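Local coordinates for Lmo2119 protein (Listeria monocytogenes serovar 1/2a, PDB 5HQH) that is of unknown function but belongs to the YbbR family, this fragment being a YbbR-like domain of a longer protein with a signal sequence, at residues 18-23 with 58-63. Residues are numbered along the deposited sequence; the frame is centred on the assembly and turned at random.
Sequences VKVYYD and VYADLK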
ATOM      1  N   VAL A  18       1.422   1.676  -4.932  1.00  9.89           N
ATOM      2  CA  VAL A  18       0.981   0.623  -4.029  1.00 10.56           C
ATOM      3  C   VAL A  18       1.339  -0.742  -4.608  1.00 11.44           C
ATOM      4  O   VAL A  18       0.916  -1.071  -5.722  1.00 11.75           O
ATOM      5  CB  VAL A  18      -0.541   0.654  -3.821  1.00 11.13           C
ATOM      6  CG1 VAL A  18      -0.960  -0.471  -2.875  1.00 12.35           C
ATOM      7  CG2 VAL A  18      -1.011   2.001  -3.298  1.00 11.08           C
ATOM      8  N   LYS A  19       2.141  -1.507  -3.879  1.00 10.50           N
ATOM      9  CA  LYS A  19       2.508  -2.855  -4.236  1.00 11.68           C
ATOM     10  C   LYS A  19       1.386  -3.775  -3.761  1.00 10.82           C
ATOM     11  O   LYS A  19       0.689  -3.475  -2.787  1.00 10.68           O
ATOM     12  CB  LYS A  19       3.827  -3.263  -3.551  1.00 14.22           C
ATOM     13  CG  LYS A  19       4.994  -2.359  -3.875  1.00 17.55           C
ATOM     14  CD  LYS A  19       5.606  -2.667  -5.203  1.00 20.41           C
ATOM     15  CE  LYS A  19       6.759  -1.722  -5.522  1.00 22.75           C
ATOM     16  NZ  LYS A  19       6.244  -0.388  -5.994  1.00 24.78           N
ATOM     17  N   VAL A  20       1.206  -4.910  -4.449  0.70 10.56           N
ATOM     18  CA  VAL A  20       0.153  -5.861  -4.116  0.70 10.87           C
ATOM     19  C   VAL A  20       0.734  -7.273  -4.091  0.70 10.75           C
ATOM     20  O   VAL A  20       1.256  -7.724  -5.082  0.70 10.62           O
ATOM     21  CB  VAL A  20      -1.010  -5.830  -5.144  0.70 11.42           C
ATOM     22  CG1 VAL A  20      -2.214  -6.579  -4.558  0.70 11.07           C
ATOM     23  CG2 VAL A  20      -1.393  -4.407  -5.510  0.70 11.76           C
ATOM     24  N   TYR A  21       0.600  -7.950  -2.950  1.00 10.34           N
ATOM     25  CA  TYR A  21       1.165  -9.260  -2.712  1.00 10.54           C
ATOM     26  C   TYR A  21       0.059 -10.284  -2.595  1.00 10.64           C
ATOM     27  O   TYR A  21      -0.915 -10.065  -1.879  1.00 10.76           O
ATOM     28  CB  TYR A  21       2.001  -9.243  -1.425  1.00 11.08           C
ATOM     29  CG  TYR A  21       3.057  -8.187  -1.369  1.00 11.50           C
ATOM     30  CD1 TYR A  21       3.988  -8.028  -2.376  1.00 11.77           C
ATOM     31  CD2 TYR A  21       3.170  -7.355  -0.254  1.00 12.49           C
ATOM     32  CE1 TYR A  21       4.988  -7.035  -2.278  1.00 12.90           C
ATOM     33  CE2 TYR A  21       4.142  -6.388  -0.151  1.00 13.65           C
ATOM     34  CZ  TYR A  21       5.056  -6.219  -1.152  1.00 13.49           C
ATOM     35  OH  TYR A  21       6.043  -5.211  -1.010  1.00 16.17           O
ATOM     36  N   TYR A  22       0.220 -11.396  -3.311  1.00 10.19           N
ATOM     37  CA  TYR A  22      -0.786 -12.459  -3.382  1.00 10.58           C
ATOM     38  C   TYR A  22      -0.284 -13.609  -4.198  1.00 10.78           C
ATOM     39  O   TYR A  22       0.837 -13.558  -4.702  1.00 11.22           O
ATOM     40  CB  TYR A  22      -2.103 -11.925  -3.956  1.00 10.56           C
ATOM     41  CG  TYR A  22      -2.089 -11.414  -5.357  1.00 10.15           C
ATOM     42  CD1 TYR A  22      -1.781 -10.089  -5.645  1.00 10.70           C
ATOM     43  CD2 TYR A  22      -2.457 -12.226  -6.419  1.00 10.15           C
ATOM     44  CE1 TYR A  22      -1.843  -9.595  -6.944  1.00 10.95           C
ATOM     45  CE2 TYR A  22      -2.534 -11.736  -7.699  1.00 10.73           C
ATOM     46  CZ  TYR A  22      -2.217 -10.431  -7.955  1.00 10.68           C
ATOM     47  OH  TYR A  22      -2.334  -9.923  -9.244  1.00 11.96           O
ATOM     48  N   ASP A  23      -1.097 -14.659  -4.322  1.00 10.26           N
ATOM     49  CA  ASP A  23      -0.787 -15.823  -5.160  1.00 10.60           C
ATOM     50  C   ASP A  23      -0.952 -15.433  -6.616  1.00 10.94           C
ATOM     51  O   ASP A  23      -2.038 -15.541  -7.177  1.00 10.53           O
ATOM     52  CB  ASP A  23      -1.693 -16.977  -4.750  1.00 10.45           C
ATOM     53  CG  ASP A  23      -1.616 -18.172  -5.660  1.00 10.88           C
ATOM     54  OD1 ASP A  23      -0.808 -18.217  -6.595  1.00 11.02           O
ATOM     55  OD2 ASP A  23      -2.372 -19.122  -5.423  1.00 11.69           O
ATOM     56  N   VAL A  58       4.331   1.156   0.353  1.00  8.78           N
ATOM     57  CA  VAL A  58       2.914   1.011   0.664  1.00  8.35           C
ATOM     58  C   VAL A  58       2.439  -0.249  -0.045  1.00  7.77           C
ATOM     59  O   VAL A  58       2.778  -0.460  -1.206  1.00  8.85           O
ATOM     60  CB  VAL A  58       2.085   2.204   0.163  1.00  8.70           C
ATOM     61  CG1 VAL A  58       0.615   2.014   0.512  1.00  9.22           C
ATOM     62  CG2 VAL A  58       2.610   3.498   0.760  1.00  9.60           C
ATOM     63  N   TYR A  59       1.716  -1.095   0.680  1.00  7.63           N
ATOM     64  CA  TYR A  59       1.286  -2.357   0.115  1.00  7.90           C
ATOM     65  C   TYR A  59      -0.071  -2.830   0.597  1.00  8.07           C
ATOM     66  O   TYR A  59      -0.511  -2.530   1.705  1.00  8.47           O
ATOM     67  CB  TYR A  59       2.323  -3.443   0.387  1.00  7.95           C
ATOM     68  CG  TYR A  59       2.573  -3.815   1.849  1.00  7.96           C
ATOM     69  CD1 TYR A  59       3.389  -3.025   2.642  1.00  7.93           C
ATOM     70  CD2 TYR A  59       2.080  -5.000   2.405  1.00  8.81           C
ATOM     71  CE1 TYR A  59       3.654  -3.357   3.946  1.00  8.29           C
ATOM     72  CE2 TYR A  59       2.366  -5.339   3.726  1.00  8.54           C
ATOM     73  CZ  TYR A  59       3.176  -4.523   4.479  1.00  8.67           C
ATOM     74  OH  TYR A  59       3.480  -4.894   5.779  1.00  9.42           O
ATOM     75  N   ALA A  60      -0.698  -3.625  -0.274  1.00  9.20           N
ATOM     76  CA  ALA A  60      -1.908  -4.383   0.028  1.00 10.10           C
ATOM     77  C   ALA A  60      -1.454  -5.843   0.076  1.00 10.11           C
ATOM     78  O   ALA A  60      -1.024  -6.399  -0.933  1.00 10.53           O
ATOM     79  CB  ALA A  60      -3.000  -4.184  -1.035  1.00 11.29           C
ATOM     80  N   ASP A  61      -1.597  -6.476   1.244  1.00  9.60           N
ATOM     81  CA  ASP A  61      -1.227  -7.886   1.386  1.00 10.55           C
ATOM     82  C   ASP A  61      -2.465  -8.760   1.291  1.00 10.75           C
ATOM     83  O   ASP A  61      -3.298  -8.799   2.206  1.00 12.25           O
ATOM     84  CB  ASP A  61      -0.517  -8.151   2.691  1.00 11.37           C
ATOM     85  CG  ASP A  61       0.104  -9.533   2.733  1.00 13.15           C
ATOM     86  OD1 ASP A  61      -0.020 -10.322   1.776  1.00 14.38           O
ATOM     87  OD2 ASP A  61       0.765  -9.869   3.725  1.00 14.21           O
ATOM     88  N   LEU A  62      -2.579  -9.446   0.164  0.50 10.54           N
ATOM     89  CA  LEU A  62      -3.720 -10.318  -0.092  0.50 11.27           C
ATOM     90  C   LEU A  62      -3.300 -11.770  -0.165  0.50 11.53           C
ATOM     91  O   LEU A  62      -3.963 -12.593  -0.803  0.50 12.10           O
ATOM     92  CB  LEU A  62      -4.411  -9.863  -1.367  0.50 11.56           C
ATOM     93  CG  LEU A  62      -5.033  -8.481  -1.148  0.50 12.10           C
ATOM     94  CD1 LEU A  62      -5.387  -7.832  -2.461  0.50 13.04           C
ATOM     95  CD2 LEU A  62      -6.239  -8.562  -0.223  0.50 12.99           C
ATOM     96  N   LYS A  63      -2.206 -12.103   0.516  1.00 12.15           N
ATOM     97  CA  LYS A  63      -1.721 -13.482   0.508  1.00 13.83           C
ATOM     98  C   LYS A  63      -2.676 -14.490   1.078  1.00 14.61           C
ATOM     99  O   LYS A  63      -2.688 -15.623   0.624  1.00 16.98           O
ATOM    100  CB  LYS A  63      -0.373 -13.601   1.237  1.00 15.72           C
ATOM    101  CG  LYS A  63       0.421 -14.902   0.996  1.00 19.96           C
ATOM    102  CD  LYS A  63       0.932 -15.054  -0.443  1.00 22.36           C
ATOM    103  CE  LYS A  63       1.728 -13.868  -0.973  1.00 23.09           C
ATOM    104  NZ  LYS A  63       2.910 -13.504  -0.128  1.00 24.03           N
TER
HETATM  105  O   HOH W   1      -3.340 -14.778  -2.511  1.00 14.34           O
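Lys19 N donates a hydrogen bond to Val58 O and Lys19 O accepts one from Ala60 N, both at 2.9 Å, and they join strands 18-21 and 58-61 as a parallel pair at 25°. This is the parallel pairing of strands 9-21 and 57-61 in the mixed beta sheet of the YbbR-like domain. Tyr21 continues it: its N donates to Ala60 O, and its O accepts from Leu62 N at 2.7 Å.

Side chains alternate between two faces. On one face Val18 CG2 meets Val58 CG1. Val20 CG1 sits beside Ala60 O and reaches Leu62 CD1 at 4.0 Å. Ile32 packs on Val18, Val20, Ala60 and Leu62, while Val58 touches Val36 and Val38 of strand 35-42.

The other face carries Lys19, Tyr21, Tyr59 and Asp61. The rings of Tyr21 and Tyr59 meet obliquely, with planes at 47°. Tyr21 CG points anti to its carbonyl carbon (chi1 -54°). This swings the ring back along the strand, and CE2 comes to 3.5 Å from Tyr59 CB. Lys77 of strand 68-77 touches both tyrosines.

Further along, Tyr22 CB packs on Leu62 CB, and Tyr22 OH is hydrogen-bonded to Ile29 N. Lys63 bends at chi2 and chi3, which brings its CE to 3.7 Å from Tyr22 N. Lys63 N donates to Asp61 OD1 from above the carboxylate plane, an Asx turn. A water bridges the two segments, accepting from Asp23 N at 2.9 Å and donating to Leu62 O at 2.8 Å.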